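Local coordinates for protein 3-oxo-tetronate kinase (Haemophilus influenzae, PDB 1YZY) that catalyses the ATP-dependent phosphorylation of 3-oxo-tetronate to 3-oxo-tetronate 4-phosphate, as a member of the four-carbon acid sugar kinase family, at residues Thr248-Gly253 against Ala303-Ala308; Lys261-Tyr266 against Asp403-Ala408. One frame throughout, in Å; residues are numbered along the deposited sequence.

Interaction 1. Residues Thr248-Gly253 against Ala303-Ala308; sequences TVVLSG and APMVYA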
ATOM      1  N   THR A 248     -17.945 -14.075 -10.514  1.00 21.35           N
ATOM      2  CA  THR A 248     -17.521 -13.170  -9.442  1.00 17.33           C
ATOM      3  C   THR A 248     -18.310 -13.411  -8.164  1.00 20.43           C
ATOM      4  O   THR A 248     -19.462 -13.862  -8.211  1.00 21.56           O
ATOM      5  CB  THR A 248     -17.710 -11.677  -9.879  1.00 20.69           C
ATOM      6  OG1 THR A 248     -16.896 -11.401 -11.028  1.00 22.84           O
ATOM      7  CG2 THR A 248     -17.348 -10.709  -8.755  1.00 14.78           C
ATOM      8  N   VAL A 249     -17.697 -13.098  -7.026  1.00 19.18           N
ATOM      9  CA  VAL A 249     -18.336 -13.256  -5.724  1.00 20.13           C
ATOM     10  C   VAL A 249     -17.926 -12.132  -4.765  1.00 23.52           C
ATOM     11  O   VAL A 249     -16.792 -11.644  -4.803  1.00 20.35           O
ATOM     12  CB  VAL A 249     -18.024 -14.653  -5.091  1.00 21.74           C
ATOM     13  CG1 VAL A 249     -16.548 -14.776  -4.734  1.00 18.80           C
ATOM     14  CG2 VAL A 249     -18.896 -14.895  -3.870  1.00 19.78           C
ATOM     15  N   VAL A 250     -18.883 -11.685  -3.961  1.00 18.71           N
ATOM     16  CA  VAL A 250     -18.660 -10.636  -2.975  1.00 20.56           C
ATOM     17  C   VAL A 250     -18.735 -11.281  -1.597  1.00 17.77           C
ATOM     18  O   VAL A 250     -19.725 -11.940  -1.269  1.00 16.03           O
ATOM     19  CB  VAL A 250     -19.754  -9.518  -3.065  1.00 22.02           C
ATOM     20  CG1 VAL A 250     -19.597  -8.520  -1.933  1.00 17.59           C
ATOM     21  CG2 VAL A 250     -19.678  -8.797  -4.401  1.00 14.69           C
ATOM     22  N   LEU A 251     -17.673 -11.124  -0.813  1.00 19.73           N
ATOM     23  CA  LEU A 251     -17.614 -11.672   0.541  1.00 18.51           C
ATOM     24  C   LEU A 251     -17.384 -10.504   1.506  1.00 22.60           C
ATOM     25  O   LEU A 251     -16.268 -10.008   1.638  1.00 24.94           O
ATOM     26  CB  LEU A 251     -16.496 -12.722   0.632  1.00 20.93           C
ATOM     27  CG  LEU A 251     -16.590 -13.899  -0.362  1.00 19.97           C
ATOM     28  CD1 LEU A 251     -15.331 -14.716  -0.359  1.00 18.48           C
ATOM     29  CD2 LEU A 251     -17.791 -14.780  -0.063  1.00 15.58           C
ATOM     30  N   SER A 252     -18.453 -10.085   2.180  1.00 24.45           N
ATOM     31  CA  SER A 252     -18.441  -8.947   3.107  1.00 24.42           C
ATOM     32  C   SER A 252     -18.495  -9.317   4.588  1.00 22.61           C
ATOM     33  O   SER A 252     -19.463  -9.916   5.047  1.00 20.89           O
ATOM     34  CB  SER A 252     -19.642  -8.053   2.788  1.00 24.73           C
ATOM     35  OG  SER A 252     -19.441  -6.722   3.215  1.00 24.98           O
ATOM     36  N   GLY A 253     -17.480  -8.918   5.347  1.00 24.48           N
ATOM     37  CA  GLY A 253     -17.463  -9.226   6.765  1.00 28.81           C
ATOM     38  C   GLY A 253     -17.392  -8.040   7.714  1.00 30.14           C
ATOM     39  O   GLY A 253     -17.633  -8.197   8.914  1.00 35.69           O
ATOM     40  N   ALA A 303     -22.860 -10.170  -9.177  1.00 25.60           N
ATOM     41  CA  ALA A 303     -22.318 -11.256  -8.369  1.00 26.90           C
ATOM     42  C   ALA A 303     -23.057 -11.457  -7.049  1.00 23.05           C
ATOM     43  O   ALA A 303     -23.497 -10.495  -6.413  1.00 23.72           O
ATOM     44  CB  ALA A 303     -20.856 -11.015  -8.109  1.00 22.58           C
ATOM     45  N   PRO A 304     -23.234 -12.724  -6.635  1.00 20.18           N
ATOM     46  CA  PRO A 304     -23.930 -13.017  -5.382  1.00 15.39           C
ATOM     47  C   PRO A 304     -23.079 -12.613  -4.173  1.00 19.11           C
ATOM     48  O   PRO A 304     -21.856 -12.716  -4.193  1.00 17.98           O
ATOM     49  CB  PRO A 304     -24.146 -14.526  -5.469  1.00 17.09           C
ATOM     50  CG  PRO A 304     -22.945 -14.986  -6.192  1.00 19.00           C
ATOM     51  CD  PRO A 304     -22.818 -13.969  -7.305  1.00 14.97           C
ATOM     52  N   MET A 305     -23.731 -12.170  -3.111  1.00 14.26           N
ATOM     53  CA  MET A 305     -23.008 -11.740  -1.929  1.00 19.31           C
ATOM     54  C   MET A 305     -23.412 -12.463  -0.640  1.00 19.29           C
ATOM     55  O   MET A 305     -24.572 -12.535  -0.219  1.00 16.97           O
ATOM     56  CB  MET A 305     -23.261 -10.242  -1.689  1.00 15.27           C
ATOM     57  CG  MET A 305     -22.924  -9.760  -0.277  1.00 19.49           C
ATOM     58  SD  MET A 305     -23.092  -7.988  -0.044  1.00 23.36           S
ATOM     59  CE  MET A 305     -24.875  -7.770   0.028  1.00 24.26           C
ATOM     60  N   VAL A 306     -22.370 -13.008  -0.015  1.00 19.45           N
ATOM     61  CA  VAL A 306     -22.363 -13.691   1.271  1.00 20.27           C
ATOM     62  C   VAL A 306     -21.770 -12.679   2.247  1.00 20.79           C
ATOM     63  O   VAL A 306     -20.610 -12.288   2.103  1.00 24.79           O
ATOM     64  CB  VAL A 306     -21.527 -14.977   1.324  1.00  9.65           C
ATOM     65  CG1 VAL A 306     -21.772 -15.678   2.638  1.00 12.09           C
ATOM     66  CG2 VAL A 306     -21.875 -15.889   0.173  1.00 10.38           C
ATOM     67  N   TYR A 307     -22.541 -12.271   3.248  1.00 26.75           N
ATOM     68  CA  TYR A 307     -22.059 -11.260   4.178  1.00 24.87           C
ATOM     69  C   TYR A 307     -22.297 -11.481   5.661  1.00 26.20           C
ATOM     70  O   TYR A 307     -23.320 -12.028   6.068  1.00 31.65           O
ATOM     71  CB  TYR A 307     -22.642  -9.895   3.791  1.00 24.27           C
ATOM     72  CG  TYR A 307     -24.150  -9.798   3.915  1.00 26.70           C
ATOM     73  CD1 TYR A 307     -24.739  -9.135   4.993  1.00 25.79           C
ATOM     74  CD2 TYR A 307     -24.991 -10.386   2.961  1.00 28.96           C
ATOM     75  CE1 TYR A 307     -26.119  -9.065   5.121  1.00 32.22           C
ATOM     76  CE2 TYR A 307     -26.365 -10.318   3.077  1.00 28.49           C
ATOM     77  CZ  TYR A 307     -26.924  -9.659   4.159  1.00 36.55           C
ATOM     78  OH  TYR A 307     -28.292  -9.619   4.294  1.00 42.09           O
ATOM     79  N   ALA A 308     -21.349 -11.015   6.463  1.00 24.64           N
ATOM     80  CA  ALA A 308     -21.435 -11.091   7.915  1.00 26.22           C
ATOM     81  C   ALA A 308     -21.796  -9.689   8.421  1.00 27.28           C
ATOM     82  O   ALA A 308     -22.245  -9.515   9.553  1.00 26.72           O
ATOM     83  CB  ALA A 308     -20.100 -11.543   8.500  1.00 27.78           C
TER
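Thr248 meets Ala303 just before the parallel strands begin to pair: its CG2 lies 3.6 Å from Ala303 CB, and its carbonyl O faces the same methyl group. With chi1 at -61°, CG2 stands opposite the backbone N and reaches that methyl, while OG1 turns to a weak hydrogen bond with Asn349. Val249 touches lightly, CG2 to the carbonyl O of Pro304. From Val250 onward four backbone hydrogen bonds join the chains. Val250 N donates an almost straight bond to Pro304 O (3.2 Å, 173° at the hydrogen), and Val250 O receives Val306 N, so this one residue is bonded through both its polar backbone atoms. Its side chain crosses that of Met305 obliquely, CB to CB 3.8 Å, and CG1 also lies beside Met305 CG and SD. Leu251 points to the other face with Val306; the two run side by side, and CD2 of Leu251 comes within 4.0 Å of Val306 CB. Ser252 returns to the Val250 face. Its N binds Val306 O (3.1 Å), its O accepts a short bond from Ala308 N (2.6 Å), and its CB rests 3.7 Å from Tyr307 CB, whereas OG bonds to Thr309. Beyond the strand, Gly253 CA rests against Ala308 CB; Gly253 itself lies near Thr357, an ATP-binding residue by similarity. On its other edge strand 248-252 pairs with strand 349-353. Helices 324-345 and 286-295 pack on the face of Val249, Leu251 and Val306, while helix 257-266 packs on that of Ser252, Met305 and Tyr307, giving a layered alpha/beta arrangement.

Interaction 2. Residues Lys261-Tyr266 against Asp403-Ala408; sequences KQVEKY and DFFEYA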
ATOM      1  N   LYS A 261     -23.711   0.354   4.938  1.00 30.64           N
ATOM      2  CA  LYS A 261     -24.474   1.085   3.939  1.00 32.83           C
ATOM      3  C   LYS A 261     -24.251   0.493   2.553  1.00 34.69           C
ATOM      4  O   LYS A 261     -25.177   0.447   1.744  1.00 36.88           O
ATOM      5  CB  LYS A 261     -24.091   2.569   3.951  1.00 37.67           C
ATOM      6  CG  LYS A 261     -24.514   3.301   5.218  1.00 44.67           C
ATOM      7  CD  LYS A 261     -24.124   4.774   5.185  1.00 52.62           C
ATOM      8  CE  LYS A 261     -22.613   4.941   5.091  1.00 58.20           C
ATOM      9  NZ  LYS A 261     -22.194   6.366   5.055  1.00 63.18           N
ATOM     10  N   GLN A 262     -23.018   0.073   2.276  1.00 29.59           N
ATOM     11  CA  GLN A 262     -22.668  -0.520   0.983  1.00 30.08           C
ATOM     12  C   GLN A 262     -23.386  -1.860   0.788  1.00 29.68           C
ATOM     13  O   GLN A 262     -23.677  -2.262  -0.342  1.00 29.98           O
ATOM     14  CB  GLN A 262     -21.146  -0.707   0.867  1.00 25.38           C
ATOM     15  CG  GLN A 262     -20.352   0.598   0.836  1.00 23.58           C
ATOM     16  CD  GLN A 262     -18.854   0.380   0.979  1.00 27.99           C
ATOM     17  OE1 GLN A 262     -18.404  -0.327   1.871  1.00 34.36           O
ATOM     18  NE2 GLN A 262     -18.079   0.978   0.089  1.00 29.62           N
ATOM     19  N   VAL A 263     -23.619  -2.563   1.895  1.00 30.99           N
ATOM     20  CA  VAL A 263     -24.315  -3.852   1.885  1.00 32.10           C
ATOM     21  C   VAL A 263     -25.814  -3.597   1.725  1.00 34.67           C
ATOM     22  O   VAL A 263     -26.496  -4.268   0.955  1.00 31.72           O
ATOM     23  CB  VAL A 263     -24.061  -4.641   3.209  1.00 29.27           C
ATOM     24  CG1 VAL A 263     -25.005  -5.828   3.321  1.00 31.53           C
ATOM     25  CG2 VAL A 263     -22.611  -5.118   3.278  1.00 26.12           C
ATOM     26  N   GLU A 264     -26.307  -2.623   2.480  1.00 36.00           N
ATOM     27  CA  GLU A 264     -27.706  -2.233   2.464  1.00 39.81           C
ATOM     28  C   GLU A 264     -28.128  -1.727   1.077  1.00 41.20           C
ATOM     29  O   GLU A 264     -29.303  -1.806   0.704  1.00 44.86           O
ATOM     30  CB  GLU A 264     -27.924  -1.141   3.513  1.00 42.97           C
ATOM     31  CG  GLU A 264     -29.164  -1.311   4.372  1.00 61.65           C
ATOM     32  CD  GLU A 264     -30.421  -0.784   3.705  1.00 68.70           C
ATOM     33  OE1 GLU A 264     -30.695   0.430   3.837  1.00 74.97           O
ATOM     34  OE2 GLU A 264     -31.140  -1.578   3.058  1.00 71.78           O
ATOM     35  N   LYS A 265     -27.168  -1.201   0.323  1.00 40.96           N
ATOM     36  CA  LYS A 265     -27.438  -0.672  -1.009  1.00 41.92           C
ATOM     37  C   LYS A 265     -27.290  -1.754  -2.085  1.00 40.62           C
ATOM     38  O   LYS A 265     -27.965  -1.710  -3.125  1.00 42.70           O
ATOM     39  CB  LYS A 265     -26.494   0.507  -1.292  1.00 45.54           C
ATOM     40  CG  LYS A 265     -27.117   1.677  -2.056  1.00 53.94           C
ATOM     41  CD  LYS A 265     -26.935   1.552  -3.563  1.00 60.55           C
ATOM     42  CE  LYS A 265     -27.373   2.829  -4.276  1.00 66.56           C
ATOM     43  NZ  LYS A 265     -27.017   2.825  -5.726  1.00 69.48           N
ATOM     44  N   TYR A 266     -26.420  -2.726  -1.823  1.00 32.50           N
ATOM     45  CA  TYR A 266     -26.169  -3.809  -2.762  1.00 33.03           C
ATOM     46  C   TYR A 266     -27.166  -4.974  -2.683  1.00 31.53           C
ATOM     47  O   TYR A 266     -27.479  -5.589  -3.698  1.00 28.28           O
ATOM     48  CB  TYR A 266     -24.740  -4.330  -2.593  1.00 25.83           C
ATOM     49  CG  TYR A 266     -24.305  -5.266  -3.698  1.00 24.70           C
ATOM     50  CD1 TYR A 266     -24.313  -4.849  -5.028  1.00 20.08           C
ATOM     51  CD2 TYR A 266     -23.894  -6.575  -3.418  1.00 23.08           C
ATOM     52  CE1 TYR A 266     -23.927  -5.703  -6.048  1.00 23.33           C
ATOM     53  CE2 TYR A 266     -23.504  -7.440  -4.437  1.00 14.32           C
ATOM     54  CZ  TYR A 266     -23.526  -6.993  -5.743  1.00 18.85           C
ATOM     55  OH  TYR A 266     -23.151  -7.823  -6.755  1.00 19.14           O
ATOM     56  N   ASP A 403     -22.275   2.999  -3.333  1.00 37.58           N
ATOM     57  CA  ASP A 403     -22.482   2.026  -4.397  1.00 33.45           C
ATOM     58  C   ASP A 403     -21.230   1.229  -4.772  1.00 31.19           C
ATOM     59  O   ASP A 403     -21.112   0.760  -5.905  1.00 28.85           O
ATOM     60  CB  ASP A 403     -23.047   2.733  -5.636  1.00 37.27           C
ATOM     61  CG  ASP A 403     -22.021   3.620  -6.341  1.00 43.97           C
ATOM     62  OD1 ASP A 403     -22.163   3.800  -7.570  1.00 49.78           O
ATOM     63  OD2 ASP A 403     -21.079   4.128  -5.688  1.00 41.91           O
ATOM     64  N   PHE A 404     -20.316   1.053  -3.823  1.00 27.76           N
ATOM     65  CA  PHE A 404     -19.082   0.331  -4.096  1.00 25.46           C
ATOM     66  C   PHE A 404     -19.197  -1.060  -4.730  1.00 25.16           C
ATOM     67  O   PHE A 404     -18.548  -1.331  -5.744  1.00 23.13           O
ATOM     68  CB  PHE A 404     -18.211   0.236  -2.844  1.00 18.34           C
ATOM     69  CG  PHE A 404     -16.994  -0.621  -3.033  1.00 29.21           C
ATOM     70  CD1 PHE A 404     -15.929  -0.177  -3.815  1.00 26.29           C
ATOM     71  CD2 PHE A 404     -16.945  -1.911  -2.508  1.00 27.93           C
ATOM     72  CE1 PHE A 404     -14.839  -1.008  -4.080  1.00 28.35           C
ATOM     73  CE2 PHE A 404     -15.859  -2.749  -2.769  1.00 29.05           C
ATOM     74  CZ  PHE A 404     -14.804  -2.296  -3.558  1.00 30.04           C
ATOM     75  N   PHE A 405     -19.977  -1.957  -4.131  1.00 19.63           N
ATOM     76  CA  PHE A 405     -20.077  -3.312  -4.683  1.00 22.17           C
ATOM     77  C   PHE A 405     -20.459  -3.424  -6.143  1.00 23.62           C
ATOM     78  O   PHE A 405     -19.757  -4.096  -6.903  1.00 21.71           O
ATOM     79  CB  PHE A 405     -20.952  -4.211  -3.816  1.00 19.61           C
ATOM     80  CG  PHE A 405     -20.375  -4.466  -2.461  1.00 16.75           C
ATOM     81  CD1 PHE A 405     -19.040  -4.834  -2.325  1.00 13.39           C
ATOM     82  CD2 PHE A 405     -21.141  -4.284  -1.320  1.00  5.32           C
ATOM     83  CE1 PHE A 405     -18.475  -5.011  -1.074  1.00 15.19           C
ATOM     84  CE2 PHE A 405     -20.588  -4.459  -0.063  1.00 19.62           C
ATOM     85  CZ  PHE A 405     -19.248  -4.823   0.061  1.00 15.79           C
ATOM     86  N   GLU A 406     -21.551  -2.773  -6.544  1.00 24.32           N
ATOM     87  CA  GLU A 406     -21.967  -2.824  -7.947  1.00 25.64           C
ATOM     88  C   GLU A 406     -21.008  -2.046  -8.850  1.00 20.90           C
ATOM     89  O   GLU A 406     -20.729  -2.472  -9.978  1.00 19.08           O
ATOM     90  CB  GLU A 406     -23.408  -2.337  -8.130  1.00 33.03           C
ATOM     91  CG  GLU A 406     -23.681  -0.900  -7.744  1.00 39.86           C
ATOM     92  CD  GLU A 406     -25.080  -0.455  -8.156  1.00 45.71           C
ATOM     93  OE1 GLU A 406     -25.364  -0.412  -9.378  1.00 38.79           O
ATOM     94  OE2 GLU A 406     -25.902  -0.160  -7.256  1.00 50.08           O
ATOM     95  N   TYR A 407     -20.489  -0.929  -8.343  1.00 21.95           N
ATOM     96  CA  TYR A 407     -19.548  -0.103  -9.103  1.00 26.67           C
ATOM     97  C   TYR A 407     -18.282  -0.874  -9.474  1.00 27.69           C
ATOM     98  O   TYR A 407     -17.824  -0.809 -10.620  1.00 26.07           O
ATOM     99  CB  TYR A 407     -19.164   1.166  -8.336  1.00 31.95           C
ATOM    100  CG  TYR A 407     -18.276   2.077  -9.145  1.00 34.72           C
ATOM    101  CD1 TYR A 407     -18.717   2.603 -10.361  1.00 40.85           C
ATOM    102  CD2 TYR A 407     -16.972   2.357  -8.741  1.00 35.27           C
ATOM    103  CE1 TYR A 407     -17.884   3.377 -11.158  1.00 40.73           C
ATOM    104  CE2 TYR A 407     -16.124   3.137  -9.533  1.00 38.80           C
ATOM    105  CZ  TYR A 407     -16.587   3.642 -10.744  1.00 43.69           C
ATOM    106  OH  TYR A 407     -15.759   4.392 -11.553  1.00 36.59           O
ATOM    107  N   ALA A 408     -17.695  -1.547  -8.487  1.00 24.72           N
ATOM    108  CA  ALA A 408     -16.496  -2.346  -8.697  1.00 27.65           C
ATOM    109  C   ALA A 408     -16.679  -3.284  -9.893  1.00 28.49           C
ATOM    110  O   ALA A 408     -15.739  -3.543 -10.645  1.00 28.81           O
ATOM    111  CB  ALA A 408     -16.195  -3.150  -7.449  1.00 28.51           C
TER
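The Tyr266 ring takes Phe405 CB over one face: this methylene sits 3.6 Å from the ring centroid, 17° off the normal, in a CH-pi contact. The Phe405 ring itself is oblique to that of Tyr266, with planes 56° apart, and receives Tyr266 CB, Val263 CG2 and the carbonyl O of Gln262 around its edge. Gln262 O lies 3.4 Å from Phe405 CD2, and Val263 CG2 is 4.0 Å from Phe405 CE2. CG of Phe405 is anti to its own carbonyl carbon, which places the CD2 and CE2 side of the ring beside these two atoms. The Gln262 amide crosses the Phe404 side chain near its CB and CG, its plane inclined to the ring. That amide is held at both ends, OE1 by Lys395 and NE2 by Lys401 O. At the partly exposed side of the contact, Lys265 NZ forms a 3.5 Å salt bridge with Glu406 OE2; NZ also lies near Asp403 CB, though the Asp403 carboxylate pairs with Lys401. The short helical segments cross at 67°, their axes 9.2 Å apart. Beneath them, Phe405 reaches strands 248-252 and 349-353, while Val263 and Tyr266 pack on strands 248-252 and 305-307.

Both interactions belong to the nucleotide-binding C-terminal domain, their centres 11 Å apart: interaction 1 joins two strands, and interaction 2 joins two helices packed over one face of them. Along the chain the segments alternate, strand 248-252 leading into helix 257-266, then strand 305-307 and finally helix 404-410. The two contacts touch directly. Tyr266 OH lies 2.7 Å from Ala303 O, a probable hydrogen bond, and Ser252 OG packs against Val263 CG2 and Phe405 CZ. Strand 248-252 and helix 257-266 are joined by a short connection carrying Ser254, an ATP-binding residue by similarity, so both contacts lie near the probable nucleotide site.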